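Local coordinates for protein putative esterase/lipase/thioesterase (Silicibacter sp., PDB 2PBL) that probably hydrolyses ester or thioester bonds as a putative alpha/beta-hydrolase, though its natural substrate is not established, at residues Arg23-Ala28 with Lys79-His84; Asp30-Leu35 with Asp54-Glu59; Val143-Asp148 with Val197-Arg202. All coordinates share one frame; numbering follows the deposited sequence.

How the contacts relate
Contacts 1 and 2 share helix 20-35, which runs along one flank of the alpha/beta-hydrolase sheet. Contact 1 joins its first half to the loop between strand 64-69 and helix 87-91; contact 2 joins its C-terminal part to strand 52-56. Their centres lie about 12 Å apart and they touch: Lys79 NZ forms a salt bridge with Asp54 OD1 at 2.9 Å, and Ser83 packs on both Phe31 and Phe56. In sequence, both segments of contact 2 fall between those of contact 1. Contact 3 follows later, about 28 Å from contact 1 and 30 Å from contact 2 between centres, on the opposite side of the chain's centre and touching neither, so it joins a separate part of the fold.

Contact 1 (Arg23-Ala28 with Lys79-His84); sequences RWAASA and KSSWSH
An aromatic cluster of Trp24, Trp82 and His84 joins helix 20-35 to the loop that follows strand 64-69 of the alpha/beta-hydrolase sheet. The outer rim of the Trp82 indole reaches over one face of Trp24, with Trp82 CH2 3.5 Å from Trp24 CZ3; the two six-membered rings are inclined at 43°. Trp24 CG lies anti to the carbonyl carbon (chi1 -74°), which carries the indole off the helix to meet Trp82. His84 meets the five-membered ring of Trp24 rim to rim, and Ser27 CB sits over the imidazole face in a CH-pi contact, 3.7 Å from the His84 ring centroid. Ala28 fits its methyl against the loop backbone, Ala28 CB being 3.1 Å from Ser80 O. A water bridges the segments, donating to Ala25 O at 2.6 Å and to Ser80 O at 3.2 Å. A serine in place of Trp24 would probably leave the Trp82 rim without the indole face it lies over and open a gap beside His84. Trp82 also stacks on His70, and its side chain is about 4 Å from an unidentified bound molecule, probably from the crystallisation liquor, which may mark a pocket of this alpha/beta-hydrolase fold.

Contact 2 (Asp30-Leu35 with Asp54-Glu59); sequences DFRNSL and DLFLPE
Phe31 and Phe56 meet edge to face, the T-shaped pair through which the C-terminal part of helix 20-35 packs on strand 52-56 of the alpha/beta-hydrolase sheet. Phe31 supplies the edge: its CE2 stands over the centre of the Phe56 ring, 3.7 Å from Phe56 CD1, and the planes are turned 77° from each other. The Phe31 side chain leaves the helix with CG opposite its own backbone N (chi1 166°), a direction that brings one ring edge down on the strand. Two further helix side chains approach the same Phe56 ring. The Leu35 and Phe56 side chains cross at about a right angle and touch through one methyl, Leu35 CD2 lying 3.7 Å from Phe56 CD1. Arg32 slants across the Phe56 side chain, with Arg32 CG 4.1 Å from Phe56 CE1, before its chain bends at chi3.

The axes of helix 30-35 and strand 54-56 come within 10.9 Å of each other at an angle of 56°, a spacing bridged by these side chains. Leu90 of helix 87-91 touches both phenylalanines, extending the apolar layer beyond the two segments. At the polar margin Arg32 NH1 bonds Ser80 O and Ser83 OG, whereas Asp54 OD1 accepts from Asn42 N and pairs with Lys79. Arg32 and Asp54 are thus held by other partners, with Arg32 NH1 still 5.1 Å from Asp54 OD2.

Contact 3 (Val143-Asp148 with Val197-Arg202); sequences VARMLD and VEMQNR
Met199, a selenomethionine, has the most surface buried here and pushes its side chain against the turn at the end of helix 138-145. The chain is extended at chi2 and bends at chi3 (53°), placing the terminal methyl against backbone as well as side chains: Met199 CE lies 3.3 Å from Ala144 O and 3.4 Å from Asp148 N. The selenium comes to the edge of the Arg145 guanidinium, near its plane, with Met199 SE 3.5 Å from Arg145 NH1.

Arg145 NH1 also donates to Asp148 OD2 at 3.0 Å, a salt bridge that uses the anti lone pair of the carboxylate and spans the type I turn from Arg145 to Asp148. Arg145 NE pairs in addition with Glu194, so the guanidinium flanking the selenium is fixed from more than one direction. Leu147, the next most covered, presents its carbonyl to the loop: Arg202 CA approaches Leu147 O at 3.2 Å in a CA-H...O contact. Trp230 of helix 217-230 touches both Leu147 and Met199 and makes a cation-pi contact with Arg202. The contact joins the end of helix 138-145, probably the helix after the nucleophile elbow, to the loop before strand 206-212, two non-consecutive elements of the alpha/beta-hydrolase fold.

Contact 1 (Arg23-Ala28 with Lys79-His84)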
loop_
_atom_site.group_PDB
_atom_site.type_symbol
_atom_site.label_atom_id
_atom_site.label_comp_id
_atom_site.label_asym_id
_atom_site.label_seq_id
_atom_site.Cartn_x
_atom_site.Cartn_y
_atom_site.Cartn_z
ATOM N N ARG A 23 -4.676 17.405 -6.198
ATOM C CA ARG A 23 -4.134 17.930 -4.963
ATOM C C ARG A 23 -3.026 17.037 -4.407
ATOM O O ARG A 23 -2.088 17.536 -3.800
ATOM C CB ARG A 23 -5.226 18.103 -3.931
ATOM C CG ARG A 23 -6.213 19.164 -4.369
ATOM C CD ARG A 23 -7.397 19.199 -3.488
ATOM N NE ARG A 23 -8.347 20.196 -3.976
ATOM C CZ ARG A 23 -9.499 20.496 -3.378
ATOM N NH1 ARG A 23 -9.863 19.874 -2.262
ATOM N NH2 ARG A 23 -10.286 21.413 -3.914
ATOM N N TRP A 24 -3.175 15.734 -4.579
ATOM C CA TRP A 24 -2.132 14.789 -4.145
ATOM C C TRP A 24 -0.859 15.034 -4.916
ATOM O O TRP A 24 0.222 15.101 -4.333
ATOM C CB TRP A 24 -2.552 13.343 -4.380
ATOM C CG TRP A 24 -3.564 12.785 -3.475
ATOM C CD1 TRP A 24 -3.736 13.056 -2.159
ATOM C CD2 TRP A 24 -4.515 11.777 -3.803
ATOM N NE1 TRP A 24 -4.765 12.296 -1.663
ATOM C CE2 TRP A 24 -5.248 11.497 -2.644
ATOM C CE3 TRP A 24 -4.814 11.073 -4.968
ATOM C CZ2 TRP A 24 -6.279 10.553 -2.615
ATOM C CZ3 TRP A 24 -5.851 10.144 -4.940
ATOM C CH2 TRP A 24 -6.564 9.901 -3.768
ATOM N N ALA A 25 -1.014 15.163 -6.239
ATOM C CA ALA A 25 0.120 15.385 -7.151
ATOM C C ALA A 25 0.841 16.636 -6.790
ATOM O O ALA A 25 2.057 16.668 -6.770
ATOM C CB ALA A 25 -0.387 15.494 -8.588
ATOM N N ALA A 26 0.084 17.701 -6.543
ATOM C CA ALA A 26 0.657 18.977 -6.163
ATOM C C ALA A 26 1.355 18.919 -4.797
ATOM O O ALA A 26 2.467 19.477 -4.620
ATOM C CB ALA A 26 -0.460 20.057 -6.141
ATOM N N SER A 27 0.669 18.319 -3.809
ATOM C CA SER A 27 1.227 18.155 -2.471
ATOM C C SER A 27 2.505 17.338 -2.503
ATOM O O SER A 27 3.485 17.668 -1.814
ATOM C CB SER A 27 0.244 17.443 -1.538
ATOM O OG SER A 27 -0.824 18.290 -1.174
ATOM N N ALA A 28 2.484 16.271 -3.297
ATOM C CA ALA A 28 3.654 15.383 -3.397
ATOM C C ALA A 28 4.865 16.127 -4.029
ATOM O O ALA A 28 6.000 16.083 -3.522
ATOM C CB ALA A 28 3.292 14.117 -4.142
ATOM N N LYS A 79 4.096 6.320 -8.085
ATOM C CA LYS A 79 4.625 6.802 -6.819
ATOM C C LYS A 79 4.599 8.304 -6.608
ATOM O O LYS A 79 4.595 8.747 -5.453
ATOM C CB LYS A 79 6.078 6.336 -6.638
ATOM C CG LYS A 79 7.076 6.910 -7.660
ATOM C CD LYS A 79 8.447 6.209 -7.579
ATOM C CE LYS A 79 9.309 6.573 -8.774
ATOM N NZ LYS A 79 9.391 8.063 -8.941
ATOM N N SER A 80 4.553 9.070 -7.703
ATOM C CA SER A 80 4.657 10.523 -7.621
ATOM C C SER A 80 3.483 11.259 -6.992
ATOM O O SER A 80 3.635 12.426 -6.658
ATOM C CB SER A 80 4.953 11.155 -8.982
ATOM O OG SER A 80 3.825 11.139 -9.846
ATOM N N SER A 81 2.340 10.616 -6.835
ATOM C CA SER A 81 1.193 11.263 -6.188
ATOM C C SER A 81 1.156 11.157 -4.660
ATOM O O SER A 81 0.228 11.696 -4.028
ATOM C CB SER A 81 -0.076 10.651 -6.724
ATOM O OG SER A 81 -0.271 11.060 -8.077
ATOM N N TRP A 82 2.177 10.556 -4.042
ATOM C CA TRP A 82 2.066 10.223 -2.611
ATOM C C TRP A 82 3.209 10.590 -1.680
ATOM O O TRP A 82 3.141 10.283 -0.511
ATOM C CB TRP A 82 1.844 8.718 -2.481
ATOM C CG TRP A 82 0.939 8.133 -3.541
ATOM C CD1 TRP A 82 1.340 7.538 -4.702
ATOM C CD2 TRP A 82 -0.489 8.199 -3.599
ATOM N NE1 TRP A 82 0.251 7.202 -5.459
ATOM C CE2 TRP A 82 -0.887 7.581 -4.797
ATOM C CE3 TRP A 82 -1.479 8.684 -2.728
ATOM C CZ2 TRP A 82 -2.229 7.451 -5.161
ATOM C CZ3 TRP A 82 -2.798 8.555 -3.088
ATOM C CH2 TRP A 82 -3.170 7.921 -4.283
ATOM N N SER A 83 4.236 11.249 -2.202
ATOM C CA SER A 83 5.457 11.572 -1.465
ATOM C C SER A 83 5.185 12.281 -0.170
ATOM O O SER A 83 5.788 11.965 0.863
ATOM C CB SER A 83 6.376 12.420 -2.353
ATOM O OG SER A 83 6.400 11.815 -3.641
ATOM N N HIS A 84 4.258 13.237 -0.212
ATOM C CA HIS A 84 3.927 14.060 0.973
ATOM C C HIS A 84 3.438 13.218 2.181
ATOM O O HIS A 84 3.463 13.666 3.339
ATOM C CB HIS A 84 2.871 15.093 0.575
ATOM C CG HIS A 84 1.566 14.484 0.162
ATOM N ND1 HIS A 84 1.411 13.735 -0.983
ATOM C CD2 HIS A 84 0.351 14.520 0.756
ATOM C CE1 HIS A 84 0.156 13.334 -1.075
ATOM N NE2 HIS A 84 -0.514 13.809 -0.035
HETATM O O HOH W 1 3.540 15.181 -8.347
#

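Contact 2 (Asp30-Leu35 with Asp54-Glu59)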
loop_
_atom_site.group_PDB
_atom_site.type_symbol
_atom_site.label_atom_id
_atom_site.label_comp_id
_atom_site.label_asym_id
_atom_site.label_seq_id
_atom_site.Cartn_x
_atom_site.Cartn_y
_atom_site.Cartn_z
ATOM N N ASP A 30 5.444 19.417 -4.145
ATOM C CA ASP A 30 5.951 20.408 -3.179
ATOM C C ASP A 30 6.841 19.763 -2.095
ATOM O O ASP A 30 7.880 20.310 -1.716
ATOM C CB ASP A 30 4.812 21.123 -2.446
ATOM C CG ASP A 30 4.019 22.078 -3.340
ATOM O OD1 ASP A 30 4.334 22.190 -4.552
ATOM O OD2 ASP A 30 3.071 22.718 -2.814
ATOM N N PHE A 31 6.397 18.613 -1.587
ATOM C CA PHE A 31 7.162 17.877 -0.593
ATOM C C PHE A 31 8.511 17.459 -1.168
ATOM O O PHE A 31 9.510 17.612 -0.514
ATOM C CB PHE A 31 6.389 16.643 -0.087
ATOM C CG PHE A 31 7.254 15.663 0.687
ATOM C CD1 PHE A 31 7.510 15.852 2.036
ATOM C CD2 PHE A 31 7.853 14.583 0.030
ATOM C CE1 PHE A 31 8.335 14.972 2.730
ATOM C CE2 PHE A 31 8.652 13.693 0.708
ATOM C CZ PHE A 31 8.893 13.882 2.061
ATOM N N ARG A 32 8.542 16.897 -2.367
ATOM C CA ARG A 32 9.816 16.446 -2.915
ATOM C C ARG A 32 10.778 17.615 -3.015
ATOM O O ARG A 32 11.924 17.524 -2.596
ATOM C CB ARG A 32 9.648 15.801 -4.291
ATOM C CG ARG A 32 9.004 14.424 -4.271
ATOM C CD ARG A 32 9.019 13.743 -5.618
ATOM N NE ARG A 32 8.218 14.445 -6.624
ATOM C CZ ARG A 32 6.909 14.288 -6.819
ATOM N NH1 ARG A 32 6.177 13.487 -6.070
ATOM N NH2 ARG A 32 6.324 14.960 -7.789
ATOM N N ASN A 33 10.285 18.713 -3.575
ATOM C CA ASN A 33 11.080 19.915 -3.734
ATOM C C ASN A 33 11.600 20.437 -2.415
ATOM O O ASN A 33 12.719 20.925 -2.361
ATOM C CB ASN A 33 10.286 21.001 -4.448
ATOM C CG ASN A 33 10.022 20.670 -5.892
ATOM O OD1 ASN A 33 10.723 19.858 -6.510
ATOM N ND2 ASN A 33 8.998 21.302 -6.450
ATOM N N SER A 34 10.819 20.294 -1.350
ATOM C CA SER A 34 11.219 20.752 -0.014
ATOM C C SER A 34 12.354 19.965 0.611
ATOM O O SER A 34 13.120 20.476 1.443
ATOM C CB SER A 34 10.020 20.661 0.938
ATOM O OG SER A 34 9.628 19.305 1.161
ATOM N N LEU A 35 12.494 18.724 0.179
ATOM C CA LEU A 35 13.434 17.826 0.822
ATOM C C LEU A 35 14.846 17.913 0.264
ATOM O O LEU A 35 15.803 17.414 0.888
ATOM C CB LEU A 35 12.926 16.389 0.703
ATOM C CG LEU A 35 13.016 15.611 1.984
ATOM C CD1 LEU A 35 12.015 16.183 3.013
ATOM C CD2 LEU A 35 12.707 14.180 1.639
ATOM N N ASP A 54 11.088 5.864 -4.884
ATOM C CA ASP A 54 11.613 7.058 -4.284
ATOM C C ASP A 54 11.986 6.679 -2.836
ATOM O O ASP A 54 11.319 5.872 -2.175
ATOM C CB ASP A 54 10.609 8.196 -4.316
ATOM C CG ASP A 54 10.358 8.756 -5.737
ATOM O OD1 ASP A 54 11.137 8.536 -6.694
ATOM O OD2 ASP A 54 9.334 9.438 -5.882
ATOM N N LEU A 55 13.107 7.214 -2.396
ATOM C CA LEU A 55 13.608 7.014 -1.054
ATOM C C LEU A 55 13.833 8.372 -0.389
ATOM O O LEU A 55 14.665 9.189 -0.833
ATOM C CB LEU A 55 14.882 6.194 -1.066
ATOM C CG LEU A 55 15.458 5.783 0.274
ATOM C CD1 LEU A 55 14.471 4.928 1.103
ATOM C CD2 LEU A 55 16.726 4.987 0.015
ATOM N N PHE A 56 13.048 8.596 0.649
ATOM C CA PHE A 56 13.098 9.812 1.438
ATOM C C PHE A 56 13.817 9.527 2.747
ATOM O O PHE A 56 13.392 8.683 3.539
ATOM C CB PHE A 56 11.695 10.394 1.666
ATOM C CG PHE A 56 10.945 10.596 0.382
ATOM C CD1 PHE A 56 11.371 11.549 -0.528
ATOM C CD2 PHE A 56 9.874 9.784 0.043
ATOM C CE1 PHE A 56 10.739 11.689 -1.736
ATOM C CE2 PHE A 56 9.242 9.931 -1.182
ATOM C CZ PHE A 56 9.668 10.886 -2.047
ATOM N N LEU A 57 14.878 10.292 2.989
ATOM C CA LEU A 57 15.739 10.093 4.153
ATOM C C LEU A 57 15.436 11.104 5.214
ATOM O O LEU A 57 15.191 12.277 4.863
ATOM C CB LEU A 57 17.195 10.285 3.750
ATOM C CG LEU A 57 17.646 9.369 2.618
ATOM C CD1 LEU A 57 19.006 9.722 2.140
ATOM C CD2 LEU A 57 17.589 7.905 3.019
ATOM N N PRO A 58 15.475 10.679 6.505
ATOM C CA PRO A 58 15.290 11.590 7.613
ATOM C C PRO A 58 16.584 12.343 7.805
ATOM O O PRO A 58 17.575 12.053 7.144
ATOM C CB PRO A 58 15.045 10.652 8.816
ATOM C CG PRO A 58 15.809 9.448 8.505
ATOM C CD PRO A 58 15.788 9.315 6.987
ATOM N N GLU A 59 16.585 13.295 8.721
ATOM C CA GLU A 59 17.804 14.047 8.952
ATOM C C GLU A 59 18.904 13.254 9.636
ATOM O O GLU A 59 20.060 13.374 9.256
ATOM C CB GLU A 59 17.511 15.315 9.731
ATOM C CG GLU A 59 16.881 16.378 8.892
ATOM C CD GLU A 59 16.906 17.697 9.614
ATOM O OE1 GLU A 59 16.045 17.926 10.472
ATOM O OE2 GLU A 59 17.803 18.478 9.299
#

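Contact 3 (Val143-Asp148 with Val197-Arg202)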
loop_
_atom_site.group_PDB
_atom_site.type_symbol
_atom_site.label_atom_id
_atom_site.label_comp_id
_atom_site.label_asym_id
_atom_site.label_seq_id
_atom_site.Cartn_x
_atom_site.Cartn_y
_atom_site.Cartn_z
ATOM N N VAL A 143 0.994 -4.939 0.231
ATOM C CA VAL A 143 1.804 -5.082 1.446
ATOM C C VAL A 143 1.421 -6.344 2.225
ATOM O O VAL A 143 2.283 -6.965 2.815
ATOM C CB VAL A 143 1.870 -3.819 2.358
ATOM C CG1 VAL A 143 2.608 -2.684 1.653
ATOM C CG2 VAL A 143 0.498 -3.404 2.884
ATOM N N ALA A 144 0.152 -6.765 2.170
ATOM C CA ALA A 144 -0.284 -7.999 2.814
ATOM C C ALA A 144 0.413 -9.257 2.203
ATOM O O ALA A 144 0.864 -10.121 2.930
ATOM C CB ALA A 144 -1.756 -8.127 2.728
ATOM N N ARG A 145 0.585 -9.265 0.908
ATOM C CA ARG A 145 1.273 -10.346 0.185
ATOM C C ARG A 145 2.745 -10.460 0.539
ATOM O O ARG A 145 3.382 -11.495 0.260
ATOM C CB ARG A 145 1.174 -10.078 -1.316
ATOM C CG ARG A 145 -0.216 -9.994 -1.866
ATOM C CD ARG A 145 -0.868 -11.351 -1.830
ATOM N NE ARG A 145 -0.209 -12.219 -2.833
ATOM C CZ ARG A 145 0.477 -13.352 -2.625
ATOM N NH1 ARG A 145 0.676 -13.895 -1.430
ATOM N NH2 ARG A 145 1.003 -13.944 -3.686
HETATM N N MSE A 146 3.335 -9.368 1.061
HETATM C CA MSE A 146 4.753 -9.371 1.445
HETATM C C MSE A 146 5.037 -10.243 2.649
HETATM O O MSE A 146 6.199 -10.544 2.919
HETATM C CB MSE A 146 5.233 -7.964 1.705
HETATM C CG MSE A 146 5.217 -7.025 0.488
HETATM SE SE MSE A 146 6.209 -7.797 -0.997
HETATM C CE MSE A 146 4.608 -8.571 -2.054
ATOM N N LEU A 147 3.999 -10.647 3.386
ATOM C CA LEU A 147 4.188 -11.525 4.526
ATOM C C LEU A 147 4.250 -12.995 4.096
ATOM O O LEU A 147 4.460 -13.861 4.944
ATOM C CB LEU A 147 3.103 -11.320 5.570
ATOM C CG LEU A 147 3.196 -9.998 6.320
ATOM C CD1 LEU A 147 1.994 -9.792 7.247
ATOM C CD2 LEU A 147 4.513 -9.979 7.123
ATOM N N ASP A 148 4.046 -13.257 2.809
ATOM C CA ASP A 148 4.131 -14.599 2.248
ATOM C C ASP A 148 5.626 -14.982 2.001
ATOM O O ASP A 148 6.300 -14.371 1.178
ATOM C CB ASP A 148 3.367 -14.632 0.957
ATOM C CG ASP A 148 3.199 -16.038 0.413
ATOM O OD1 ASP A 148 3.934 -16.964 0.825
ATOM O OD2 ASP A 148 2.320 -16.188 -0.453
ATOM N N VAL A 197 -6.455 -13.394 2.219
ATOM C CA VAL A 197 -7.208 -14.248 3.134
ATOM C C VAL A 197 -6.819 -15.725 2.986
ATOM O O VAL A 197 -6.982 -16.482 3.933
ATOM C CB VAL A 197 -8.753 -14.133 2.999
ATOM C CG1 VAL A 197 -9.202 -12.785 3.320
ATOM C CG2 VAL A 197 -9.231 -14.585 1.616
ATOM N N GLU A 198 -6.261 -16.101 1.836
ATOM C CA GLU A 198 -5.825 -17.491 1.573
ATOM C C GLU A 198 -4.455 -17.880 2.093
ATOM O O GLU A 198 -4.067 -19.048 2.043
ATOM C CB GLU A 198 -5.841 -17.732 0.069
ATOM C CG GLU A 198 -7.203 -17.598 -0.484
ATOM C CD GLU A 198 -8.167 -18.627 0.088
ATOM O OE1 GLU A 198 -7.843 -19.832 0.030
ATOM O OE2 GLU A 198 -9.236 -18.207 0.592
HETATM N N MSE A 199 -3.701 -16.898 2.572
HETATM C CA MSE A 199 -2.338 -17.127 2.988
HETATM C C MSE A 199 -2.316 -17.735 4.324
HETATM O O MSE A 199 -2.821 -17.172 5.277
HETATM C CB MSE A 199 -1.564 -15.814 2.983
HETATM C CG MSE A 199 -1.220 -15.389 1.667
HETATM SE SE MSE A 199 -0.676 -13.426 1.771
HETATM C CE MSE A 199 0.686 -13.424 3.181
ATOM N N GLN A 200 -1.720 -18.914 4.391
ATOM C CA GLN A 200 -1.629 -19.628 5.644
ATOM C C GLN A 200 -0.297 -19.463 6.296
ATOM O O GLN A 200 -0.189 -19.574 7.511
ATOM C CB GLN A 200 -1.944 -21.089 5.394
ATOM C CG GLN A 200 -3.279 -21.308 4.712
ATOM C CD GLN A 200 -4.445 -20.707 5.492
ATOM O OE1 GLN A 200 -4.363 -20.481 6.715
ATOM N NE2 GLN A 200 -5.540 -20.425 4.781
ATOM N N ASN A 201 0.730 -19.170 5.523
ATOM C CA ASN A 201 2.044 -19.028 6.074
ATOM C C ASN A 201 2.386 -17.586 6.020
ATOM O O ASN A 201 2.301 -16.987 4.950
ATOM C CB ASN A 201 3.034 -19.837 5.246
ATOM C CG ASN A 201 2.637 -21.288 5.160
ATOM O OD1 ASN A 201 2.437 -21.824 4.058
ATOM N ND2 ASN A 201 2.441 -21.917 6.328
ATOM N N ARG A 202 2.717 -16.998 7.172
ATOM C CA ARG A 202 3.062 -15.603 7.183
ATOM C C ARG A 202 4.261 -15.309 8.053
ATOM O O ARG A 202 4.443 -15.936 9.068
ATOM C CB ARG A 202 1.878 -14.775 7.656
ATOM C CG ARG A 202 0.656 -14.959 6.769
ATOM C CD ARG A 202 -0.499 -14.165 7.215
ATOM N NE ARG A 202 -0.924 -14.429 8.592
ATOM C CZ ARG A 202 -1.765 -15.381 8.973
ATOM N NH1 ARG A 202 -2.289 -16.238 8.103
ATOM N NH2 ARG A 202 -2.084 -15.482 10.258
#